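Local coordinates for protein nickel-dependent hydrogenase large subunit (Allochromatium vinosum, PDB 3MYR) that oxidises molecular hydrogen at a nickel-iron centre, as the large subunit of a heterodimeric membrane-bound [NiFe] hydrogenase, at residues S124-P127 against R128-S131; T151-R154 against I155-V159; V105-Y109 against H110-L114; S248-T251 against F252-V256. All coordinates share one frame; numbering follows the deposited sequence.

Interaction 1: residues S124-P127 against R128-S131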
loop_
_atom_site.group_PDB
_atom_site.type_symbol
_atom_site.label_atom_id
_atom_site.label_comp_id
_atom_site.label_asym_id
_atom_site.label_seq_id
_atom_site.Cartn_x
_atom_site.Cartn_y
_atom_site.Cartn_z
ATOM N N SER B 124 -13.780 -24.660 17.471
ATOM C CA SER B 124 -14.805 -25.704 17.683
ATOM C C SER B 124 -14.924 -26.664 16.496
ATOM O O SER B 124 -15.726 -27.583 16.548
ATOM C CB SER B 124 -16.222 -25.044 17.735
ATOM O OG SER B 124 -16.341 -24.470 18.966
ATOM N N ALA B 125 -14.279 -26.349 15.383
ATOM C CA ALA B 125 -14.489 -27.132 14.147
ATOM C C ALA B 125 -14.008 -28.540 14.318
ATOM O O ALA B 125 -13.030 -28.815 15.044
ATOM C CB ALA B 125 -13.756 -26.488 12.970
ATOM N N ASP B 126 -14.665 -29.437 13.625
ATOM C CA ASP B 126 -14.138 -30.767 13.492
ATOM C C ASP B 126 -13.107 -30.719 12.334
ATOM O O ASP B 126 -13.468 -30.339 11.220
ATOM C CB ASP B 126 -15.308 -31.722 13.182
ATOM C CG ASP B 126 -14.832 -33.167 12.794
ATOM O OD1 ASP B 126 -15.395 -33.784 11.882
ATOM O OD2 ASP B 126 -13.935 -33.738 13.420
ATOM N N PRO B 127 -11.873 -31.225 12.573
ATOM C CA PRO B 127 -10.827 -31.126 11.567
ATOM C C PRO B 127 -11.187 -31.919 10.302
ATOM O O PRO B 127 -10.966 -31.446 9.205
ATOM C CB PRO B 127 -9.591 -31.717 12.259
ATOM C CG PRO B 127 -9.833 -31.370 13.772
ATOM C CD PRO B 127 -11.361 -31.569 13.922
ATOM N N ARG B 128 -11.824 -33.050 10.479
ATOM C CA ARG B 128 -12.252 -33.845 9.349
ATOM C C ARG B 128 -13.319 -33.185 8.486
ATOM O O ARG B 128 -13.223 -33.207 7.276
ATOM C CB ARG B 128 -12.703 -35.247 9.755
ATOM C CG ARG B 128 -13.095 -36.033 8.522
ATOM C CD ARG B 128 -13.489 -37.512 8.810
ATOM N NE ARG B 128 -12.380 -38.254 9.435
ATOM C CZ ARG B 128 -11.292 -38.685 8.784
ATOM N NH1 ARG B 128 -11.154 -38.478 7.462
ATOM N NH2 ARG B 128 -10.331 -39.311 9.465
ATOM N N ALA B 129 -14.350 -32.616 9.106
ATOM C CA ALA B 129 -15.372 -31.883 8.368
ATOM C C ALA B 129 -14.743 -30.671 7.673
ATOM O O ALA B 129 -15.162 -30.270 6.560
ATOM C CB ALA B 129 -16.550 -31.454 9.327
ATOM N N THR B 130 -13.725 -30.067 8.282
ATOM C CA THR B 130 -13.107 -28.887 7.678
ATOM C C THR B 130 -12.395 -29.313 6.374
ATOM O O THR B 130 -12.475 -28.627 5.359
ATOM C CB THR B 130 -12.058 -28.250 8.604
ATOM O OG1 THR B 130 -12.687 -27.905 9.837
ATOM C CG2 THR B 130 -11.460 -26.996 8.007
ATOM N N SER B 131 -11.772 -30.492 6.424
ATOM C CA SER B 131 -11.131 -31.076 5.259
ATOM C C SER B 131 -12.158 -31.404 4.164
ATOM O O SER B 131 -11.938 -31.049 3.013
ATOM C CB SER B 131 -10.383 -32.343 5.683
ATOM O OG SER B 131 -9.933 -33.046 4.558
HETATM O O HOH W 1 -11.944 -35.084 13.140
#
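The carbonyl oxygen D126 O is gripped by two donors of one residue. T130 N reaches it at 3.0 Å and T130 OG1 at 2.9 Å. The site is the start of helix 127-137, with D126 as its N-cap and P127 as the first residue of the helix. The amide comes in nearly end-on to the carbonyl. The hydroxyl donates from above the carbonyl plane, 47° out of it. T130 can do this because OG1 sits beside its own backbone N and anti to the carbonyl carbon (chi1 -58°). The D126 carboxylate makes the capping bond. D126 OD1 accepts from A129 N at 3.2 Å, which meets it from well above the carboxylate plane. The bond ties down one of the first amides of the helix. The positive end of the helix dipole would probably favour the charged carboxylate. A further turn closes with S131 N to P127 O at 3.0 Å. Around the cap, A125 and T130 pack on helix 181-201, where E182 also accepts a bond from D126 N. P127 rests on A149 and Q152 of helix 145-160. Next to the D126 carbonyl, the methyl A125 CB lies 3.6 Å from T130 OG1.

Interaction 2: residues T151-R154 against I155-V159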
loop_
_atom_site.group_PDB
_atom_site.type_symbol
_atom_site.label_atom_id
_atom_site.label_comp_id
_atom_site.label_asym_id
_atom_site.label_seq_id
_atom_site.Cartn_x
_atom_site.Cartn_y
_atom_site.Cartn_z
ATOM N N THR B 151 -3.300 -26.906 12.643
ATOM C CA THR B 151 -3.554 -25.468 12.622
ATOM C C THR B 151 -4.456 -25.037 13.770
ATOM O O THR B 151 -4.159 -24.088 14.501
ATOM C CB THR B 151 -4.263 -25.068 11.289
ATOM O OG1 THR B 151 -3.394 -25.425 10.216
ATOM C CG2 THR B 151 -4.507 -23.603 11.221
ATOM N N GLN B 152 -5.566 -25.740 13.937
ATOM C CA GLN B 152 -6.474 -25.427 15.038
ATOM C C GLN B 152 -5.748 -25.459 16.414
ATOM O O GLN B 152 -5.939 -24.583 17.288
ATOM C CB GLN B 152 -7.645 -26.437 15.006
ATOM C CG GLN B 152 -8.671 -26.285 16.125
ATOM C CD GLN B 152 -9.780 -27.310 15.987
ATOM O OE1 GLN B 152 -10.926 -26.962 15.649
ATOM N NE2 GLN B 152 -9.426 -28.574 16.112
ATOM N N LYS B 153 -4.925 -26.475 16.624
ATOM C CA LYS B 153 -4.214 -26.584 17.887
ATOM C C LYS B 153 -3.254 -25.407 18.164
ATOM O O LYS B 153 -3.183 -24.894 19.305
ATOM C CB LYS B 153 -3.505 -27.922 17.965
ATOM C CG LYS B 153 -2.388 -27.922 18.995
ATOM C CD LYS B 153 -2.683 -28.853 20.222
ATOM C CE LYS B 153 -2.409 -30.355 19.873
ATOM N NZ LYS B 153 -1.609 -30.506 18.586
ATOM N N ARG B 154 -2.580 -24.903 17.132
ATOM C CA ARG B 154 -1.717 -23.766 17.334
ATOM C C ARG B 154 -2.572 -22.546 17.748
ATOM O O ARG B 154 -2.161 -21.723 18.570
ATOM C CB ARG B 154 -1.009 -23.359 16.023
ATOM C CG ARG B 154 0.201 -24.099 15.705
ATOM C CD ARG B 154 0.941 -23.423 14.507
ATOM N NE ARG B 154 2.036 -22.560 14.914
ATOM C CZ ARG B 154 2.837 -21.952 14.033
ATOM N NH1 ARG B 154 2.621 -22.109 12.720
ATOM N NH2 ARG B 154 3.836 -21.189 14.458
ATOM N N ILE B 155 -3.710 -22.369 17.125
ATOM C CA ILE B 155 -4.522 -21.197 17.460
ATOM C C ILE B 155 -5.130 -21.395 18.838
ATOM O O ILE B 155 -5.240 -20.439 19.647
ATOM C CB ILE B 155 -5.624 -21.007 16.450
ATOM C CG1 ILE B 155 -4.984 -20.746 15.108
ATOM C CG2 ILE B 155 -6.520 -19.817 16.810
ATOM C CD1 ILE B 155 -5.908 -21.331 14.145
ATOM N N LYS B 156 -5.525 -22.616 19.120
ATOM C CA LYS B 156 -6.034 -22.908 20.454
ATOM C C LYS B 156 -4.970 -22.652 21.569
ATOM O O LYS B 156 -5.284 -21.989 22.531
ATOM C CB LYS B 156 -6.513 -24.334 20.517
ATOM C CG LYS B 156 -7.038 -24.782 21.883
ATOM C CD LYS B 156 -7.918 -26.014 21.679
ATOM C CE LYS B 156 -8.781 -26.364 22.925
ATOM N NZ LYS B 156 -7.956 -27.278 23.774
ATOM N N THR B 157 -3.721 -23.100 21.414
ATOM C CA THR B 157 -2.677 -22.783 22.392
ATOM C C THR B 157 -2.495 -21.221 22.552
ATOM O O THR B 157 -2.471 -20.647 23.669
ATOM C CB THR B 157 -1.386 -23.425 21.905
ATOM O OG1 THR B 157 -1.583 -24.838 21.850
ATOM C CG2 THR B 157 -0.106 -23.040 22.779
ATOM N N PHE B 158 -2.531 -20.520 21.432
ATOM C CA PHE B 158 -2.418 -19.083 21.459
ATOM C C PHE B 158 -3.535 -18.442 22.278
ATOM O O PHE B 158 -3.315 -17.520 23.059
ATOM C CB PHE B 158 -2.512 -18.585 20.029
ATOM C CG PHE B 158 -2.318 -17.163 19.887
ATOM C CD1 PHE B 158 -3.417 -16.315 19.732
ATOM C CD2 PHE B 158 -1.039 -16.643 19.798
ATOM C CE1 PHE B 158 -3.252 -14.946 19.528
ATOM C CE2 PHE B 158 -0.860 -15.224 19.623
ATOM C CZ PHE B 158 -1.947 -14.403 19.458
ATOM N N VAL B 159 -4.757 -18.811 21.973
ATOM C CA VAL B 159 -5.906 -18.137 22.572
ATOM C C VAL B 159 -5.946 -18.512 24.053
ATOM O O VAL B 159 -6.262 -17.685 24.910
ATOM C CB VAL B 159 -7.253 -18.556 21.898
ATOM C CG1 VAL B 159 -8.461 -18.283 22.836
ATOM C CG2 VAL B 159 -7.450 -17.879 20.539
#
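I155 fills the tight side of this contact, against T151. Its CD1 lies 4.0 Å from T151 CG2, and the two side chains run side by side in the same direction. The same CD1 comes within 3.3 Å of T151 O, so the end of the isoleucine covers the carbonyl that its own amide uses. The torsion chi1 -63° makes this possible, placing CG1 beside the I155 backbone N. I155 N bonds to T151 O at 3.2 Å. Both side chains are buried against helix 181-201, T151 on L192 and I155 on V188. T151 OG1 turns back to Y147 O, one helical turn earlier.

All of this belongs to helix 145-160, and the contacts repeat with the i to i+4 period of a regular alpha helix. K156 N to Q152 O is a short bond of 2.7 Å. F158 N to R154 O continues the same pattern.

The side that carries K153, K156 and T157 is looser and faces solvent. There K153 and K156 send their chains outward. T157 is also exposed, but its hydroxyl has a firm partner. T157 OG1 donates to K153 O at 3.0 Å, while T157 N reaches the same oxygen at 2.8 Å. The two donors come from opposite faces of the carbonyl plane.

A separate flank is covered by the small subunit HydA. R154 NH2 forms salt bridges with D35 and D31 of that subunit. F158 packs on L34 of the small subunit, and its CB lies 3.5 Å from R154 O.

Interaction 3: residues V105-Y109 against H110-L114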
loop_
_atom_site.group_PDB
_atom_site.type_symbol
_atom_site.label_atom_id
_atom_site.label_comp_id
_atom_site.label_asym_id
_atom_site.label_seq_id
_atom_site.Cartn_x
_atom_site.Cartn_y
_atom_site.Cartn_z
ATOM N N VAL B 105 -4.967 -10.344 -2.673
ATOM C CA VAL B 105 -4.983 -11.570 -1.871
ATOM C C VAL B 105 -4.749 -11.167 -0.403
ATOM O O VAL B 105 -5.483 -11.604 0.497
ATOM C CB VAL B 105 -3.896 -12.579 -2.348
ATOM C CG1 VAL B 105 -3.544 -13.649 -1.232
ATOM C CG2 VAL B 105 -4.361 -13.255 -3.666
ATOM N N MET B 106 -3.789 -10.285 -0.161
ATOM C CA MET B 106 -3.543 -9.920 1.264
ATOM C C MET B 106 -4.684 -9.041 1.745
ATOM O O MET B 106 -5.013 -9.118 2.922
ATOM C CB MET B 106 -2.257 -9.057 1.427
ATOM C CG MET B 106 -0.964 -9.931 1.175
ATOM S SD MET B 106 0.507 -8.900 1.659
ATOM C CE MET B 106 0.470 -8.810 3.459
ATOM N N HIS B 107 -5.249 -8.167 0.888
ATOM C CA HIS B 107 -6.402 -7.427 1.408
ATOM C C HIS B 107 -7.485 -8.404 1.882
ATOM O O HIS B 107 -8.027 -8.302 2.994
ATOM C CB HIS B 107 -7.105 -6.501 0.371
ATOM C CG HIS B 107 -8.297 -5.831 0.943
ATOM N ND1 HIS B 107 -9.592 -6.213 0.667
ATOM C CD2 HIS B 107 -8.383 -4.877 1.900
ATOM C CE1 HIS B 107 -10.424 -5.463 1.361
ATOM N NE2 HIS B 107 -9.713 -4.643 2.120
ATOM N N PHE B 108 -7.816 -9.348 1.034
ATOM C CA PHE B 108 -8.887 -10.251 1.378
ATOM C C PHE B 108 -8.613 -11.044 2.689
ATOM O O PHE B 108 -9.468 -11.085 3.566
ATOM C CB PHE B 108 -9.243 -11.206 0.258
ATOM C CG PHE B 108 -10.401 -12.136 0.649
ATOM C CD1 PHE B 108 -10.164 -13.451 1.042
ATOM C CD2 PHE B 108 -11.710 -11.638 0.690
ATOM C CE1 PHE B 108 -11.264 -14.306 1.448
ATOM C CE2 PHE B 108 -12.796 -12.429 1.067
ATOM C CZ PHE B 108 -12.570 -13.790 1.452
ATOM N N TYR B 109 -7.465 -11.714 2.795
ATOM C CA TYR B 109 -7.193 -12.511 3.986
ATOM C C TYR B 109 -6.838 -11.665 5.186
ATOM O O TYR B 109 -7.445 -11.830 6.242
ATOM C CB TYR B 109 -6.151 -13.614 3.749
ATOM C CG TYR B 109 -6.709 -14.666 2.857
ATOM C CD1 TYR B 109 -7.633 -15.596 3.349
ATOM C CD2 TYR B 109 -6.474 -14.632 1.506
ATOM C CE1 TYR B 109 -8.183 -16.549 2.499
ATOM C CE2 TYR B 109 -7.036 -15.558 0.641
ATOM C CZ TYR B 109 -7.907 -16.499 1.149
ATOM O OH TYR B 109 -8.493 -17.420 0.314
ATOM N N HIS B 110 -5.893 -10.753 5.034
ATOM C CA HIS B 110 -5.251 -10.180 6.210
ATOM C C HIS B 110 -5.928 -8.926 6.690
ATOM O O HIS B 110 -5.874 -8.614 7.889
ATOM C CB HIS B 110 -3.740 -9.960 5.920
ATOM C CG HIS B 110 -3.087 -11.240 5.504
ATOM N ND1 HIS B 110 -2.376 -11.372 4.342
ATOM C CD2 HIS B 110 -3.211 -12.499 6.015
ATOM C CE1 HIS B 110 -2.018 -12.641 4.182
ATOM N NE2 HIS B 110 -2.497 -13.338 5.202
ATOM N N LEU B 111 -6.648 -8.258 5.798
ATOM C CA LEU B 111 -7.402 -7.032 6.170
ATOM C C LEU B 111 -8.926 -7.227 6.257
ATOM O O LEU B 111 -9.540 -6.749 7.205
ATOM C CB LEU B 111 -7.083 -5.833 5.253
ATOM C CG LEU B 111 -5.551 -5.567 5.063
ATOM C CD1 LEU B 111 -5.342 -4.232 4.294
ATOM C CD2 LEU B 111 -4.792 -5.474 6.282
ATOM N N HIS B 112 -9.525 -7.980 5.343
ATOM C CA HIS B 112 -10.970 -8.003 5.243
ATOM C C HIS B 112 -11.537 -9.212 6.008
ATOM O O HIS B 112 -12.568 -9.109 6.688
ATOM C CB HIS B 112 -11.398 -8.135 3.737
ATOM C CG HIS B 112 -12.775 -7.570 3.428
ATOM N ND1 HIS B 112 -13.621 -7.047 4.388
ATOM C CD2 HIS B 112 -13.433 -7.439 2.252
ATOM C CE1 HIS B 112 -14.724 -6.569 3.809
ATOM N NE2 HIS B 112 -14.612 -6.768 2.506
ATOM N N ALA B 113 -10.870 -10.354 5.931
ATOM C CA ALA B 113 -11.531 -11.630 6.261
ATOM C C ALA B 113 -12.011 -11.702 7.748
ATOM O O ALA B 113 -13.081 -12.309 8.027
ATOM C CB ALA B 113 -10.633 -12.751 5.949
ATOM N N LEU B 114 -11.298 -11.025 8.678
ATOM C CA LEU B 114 -11.717 -11.048 10.084
ATOM C C LEU B 114 -13.049 -10.335 10.366
ATOM O O LEU B 114 -13.592 -10.458 11.484
ATOM C CB LEU B 114 -10.645 -10.551 11.048
ATOM C CG LEU B 114 -9.347 -11.391 11.050
ATOM C CD1 LEU B 114 -8.333 -10.841 12.084
ATOM C CD2 LEU B 114 -9.603 -12.893 11.282
HETATM O O HOH W 2 -8.527 -9.976 8.135
#
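The H110 imidazole is flanked by Y109 and M106. Y109 CB lies over one face of the ring in a CH-pi contact, 4.0 Å from the ring centroid. M106 CG meets the ring at its edge, 3.8 Å from H110 ND1. H110 ND1 is buried and has no polar partner in the model. The torsion chi1 -56° lays the ring back along the helix, over the turn that carries M106. Two more histidines, H107 and H112, five residues apart, also meet. H107 CE1 lies 3.7 Å from H112 CB, and the two ring planes stand 47° apart in an oblique contact. H107 CD2 also touches L111 CB at 3.7 Å.

The backbone explains this spacing. Helix 86-112 widens into a pi-type turn near its C-terminal end, so bonds to the fifth residue appear. H112 N reaches H107 O at 2.8 Å, nearly in line with the carbonyl. L111 N bonds to the same oxygen at 3.1 Å from above the carbonyl plane. H110 N still keeps the alpha-type bond to M106 O. A113 N makes a weak bond to F108 O, again five residues back, and a water links Y109 O to L114 N.

Outer partners fix the side chains. H110 NE2 is bound to Y191 O, and the Y191 ring stands edge-to-face to the imidazole. Y109 OH bonds to D260 of helix 236-265, and H112 NE2 to T430. L111 packs on T44 of the small subunit HydA; its side chain is about 9 Å from the bound nickel-iron centre.

Interaction 4: residues S248-T251 against F252-V256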
loop_
_atom_site.group_PDB
_atom_site.type_symbol
_atom_site.label_atom_id
_atom_site.label_comp_id
_atom_site.label_asym_id
_atom_site.label_seq_id
_atom_site.Cartn_x
_atom_site.Cartn_y
_atom_site.Cartn_z
ATOM N N SER B 248 2.890 -19.900 -9.531
ATOM C CA SER B 248 2.330 -19.884 -8.192
ATOM C C SER B 248 1.319 -18.810 -7.908
ATOM O O SER B 248 0.447 -19.011 -7.077
ATOM C CB SER B 248 3.316 -20.012 -7.025
ATOM O OG SER B 248 4.451 -19.391 -7.364
ATOM N N MET B 249 1.400 -17.674 -8.581
ATOM C CA MET B 249 0.323 -16.674 -8.498
ATOM C C MET B 249 -0.984 -17.216 -9.031
ATOM O O MET B 249 -2.007 -17.105 -8.341
ATOM C CB MET B 249 0.684 -15.402 -9.260
ATOM C CG MET B 249 1.813 -14.628 -8.619
ATOM S SD MET B 249 2.103 -13.230 -9.741
ATOM C CE MET B 249 3.882 -13.057 -9.641
ATOM N N ARG B 250 -0.940 -17.836 -10.229
ATOM C CA ARG B 250 -2.129 -18.391 -10.839
ATOM C C ARG B 250 -2.776 -19.436 -9.919
ATOM O O ARG B 250 -4.007 -19.457 -9.733
ATOM C CB ARG B 250 -1.840 -19.079 -12.188
ATOM C CG ARG B 250 -3.131 -19.421 -12.964
ATOM C CD ARG B 250 -2.791 -19.486 -14.486
ATOM N NE ARG B 250 -3.961 -19.338 -15.381
ATOM C CZ ARG B 250 -4.813 -20.327 -15.674
ATOM N NH1 ARG B 250 -5.827 -20.124 -16.494
ATOM N NH2 ARG B 250 -4.668 -21.531 -15.152
ATOM N N THR B 251 -1.974 -20.343 -9.401
ATOM C CA THR B 251 -2.506 -21.433 -8.619
ATOM C C THR B 251 -3.180 -20.887 -7.364
ATOM O O THR B 251 -4.243 -21.362 -6.987
ATOM C CB THR B 251 -1.351 -22.369 -8.168
ATOM O OG1 THR B 251 -0.786 -22.885 -9.348
ATOM C CG2 THR B 251 -1.882 -23.617 -7.365
ATOM N N PHE B 252 -2.564 -19.909 -6.699
ATOM C CA PHE B 252 -3.133 -19.448 -5.390
ATOM C C PHE B 252 -4.451 -18.716 -5.628
ATOM O O PHE B 252 -5.449 -18.932 -4.900
ATOM C CB PHE B 252 -2.156 -18.591 -4.602
ATOM C CG PHE B 252 -2.491 -18.449 -3.149
ATOM C CD1 PHE B 252 -3.300 -17.382 -2.696
ATOM C CD2 PHE B 252 -2.057 -19.383 -2.233
ATOM C CE1 PHE B 252 -3.652 -17.292 -1.298
ATOM C CE2 PHE B 252 -2.404 -19.274 -0.851
ATOM C CZ PHE B 252 -3.148 -18.185 -0.404
ATOM N N VAL B 253 -4.507 -17.941 -6.716
ATOM C CA VAL B 253 -5.774 -17.236 -7.050
ATOM C C VAL B 253 -6.869 -18.227 -7.411
ATOM O O VAL B 253 -7.988 -18.164 -6.855
ATOM C CB VAL B 253 -5.567 -16.192 -8.222
ATOM C CG1 VAL B 253 -6.906 -15.589 -8.728
ATOM C CG2 VAL B 253 -4.624 -15.085 -7.759
ATOM N N ASP B 254 -6.577 -19.160 -8.322
ATOM C CA ASP B 254 -7.597 -20.094 -8.785
ATOM C C ASP B 254 -8.099 -21.001 -7.653
ATOM O O ASP B 254 -9.226 -21.400 -7.669
ATOM C CB ASP B 254 -7.069 -21.060 -9.855
ATOM C CG ASP B 254 -6.901 -20.431 -11.190
ATOM O OD1 ASP B 254 -6.185 -21.053 -12.046
ATOM O OD2 ASP B 254 -7.418 -19.307 -11.361
ATOM N N GLN B 255 -7.196 -21.472 -6.814
ATOM C CA GLN B 255 -7.508 -22.567 -5.932
ATOM C C GLN B 255 -7.754 -22.101 -4.510
ATOM O O GLN B 255 -8.266 -22.881 -3.723
ATOM C CB GLN B 255 -6.314 -23.574 -5.882
ATOM C CG GLN B 255 -6.153 -24.321 -7.244
ATOM C CD GLN B 255 -5.206 -25.521 -7.175
ATOM O OE1 GLN B 255 -4.439 -25.691 -6.242
ATOM N NE2 GLN B 255 -5.259 -26.340 -8.180
ATOM N N VAL B 256 -7.241 -20.942 -4.104
ATOM C CA VAL B 256 -7.467 -20.564 -2.707
ATOM C C VAL B 256 -8.387 -19.302 -2.631
ATOM O O VAL B 256 -9.478 -19.358 -2.086
ATOM C CB VAL B 256 -6.130 -20.315 -1.937
ATOM C CG1 VAL B 256 -6.359 -19.971 -0.476
ATOM C CG2 VAL B 256 -5.151 -21.546 -2.081
#
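Two torsions bring R250 and D254 together. R250 CG is anti to its amide nitrogen (chi1 -169°), and the chain runs extended to NE. D254 CG lies beside its own N (chi1 -75°), which sends the carboxylate back toward the preceding turn. D254 OD1 then sits over one face of the guanidinium, 3.5 Å from R250 NH2. The two planes stand 85° apart, nearly perpendicular. The oxygen also touches R250 CG at 3.6 Å.

A second i to i+4 pair lies beside it. T251 and Q255 run side by side, and T251 CG2 meets Q255 OE1 at 3.5 Å. T251 OG1 points elsewhere, to Q247 O of the previous turn.

Both pairs lie on helix 236-265. Regular alpha-type bonds join the two halves, such as V253 N to M249 O and D254 N to R250 O, the latter at 2.9 Å. A pi-type turn widens the helix at 253-256. F252 turns its ring inward, with V256 CB over the centre of one face. The F252 ring stacks on W197 and meets W140 edge-to-face, while V253 and M249 pack on I101 and A98 of helix 86-112.

The R250–D254 salt bridge rests on charge alone, since no N-H points at the oxygen. Both residues have further salt bridges to helix 426-456, R250 NE to D442 and D254 OD2 to K438, a mixed cluster in which the two aspartates probably offset the closeness of R250 NH1 to K438 NZ.

How the interactions relate
Along the chain the order is interaction 3, interaction 1, interaction 2, interaction 4. Each involves a different helix: 86-112, the start of 127-137 with the loop before it, 145-160 and 236-265. They form two touching pairs. Interactions 1 and 2 have centres 14 Å apart and meet where P127 packs against Q152. Interactions 3 and 4 have centres 15 Å apart and meet at V105 with F252 and at Y109 with V256. Between the pairs the nearest atoms stay about 9 to 12 Å apart. Helix 181-201 is a shared neighbour of all four. Interactions 2 and 3 also touch the small subunit, so this helical region joins the outer part of the large subunit, the dimer interface and the surroundings of the nickel-iron centre.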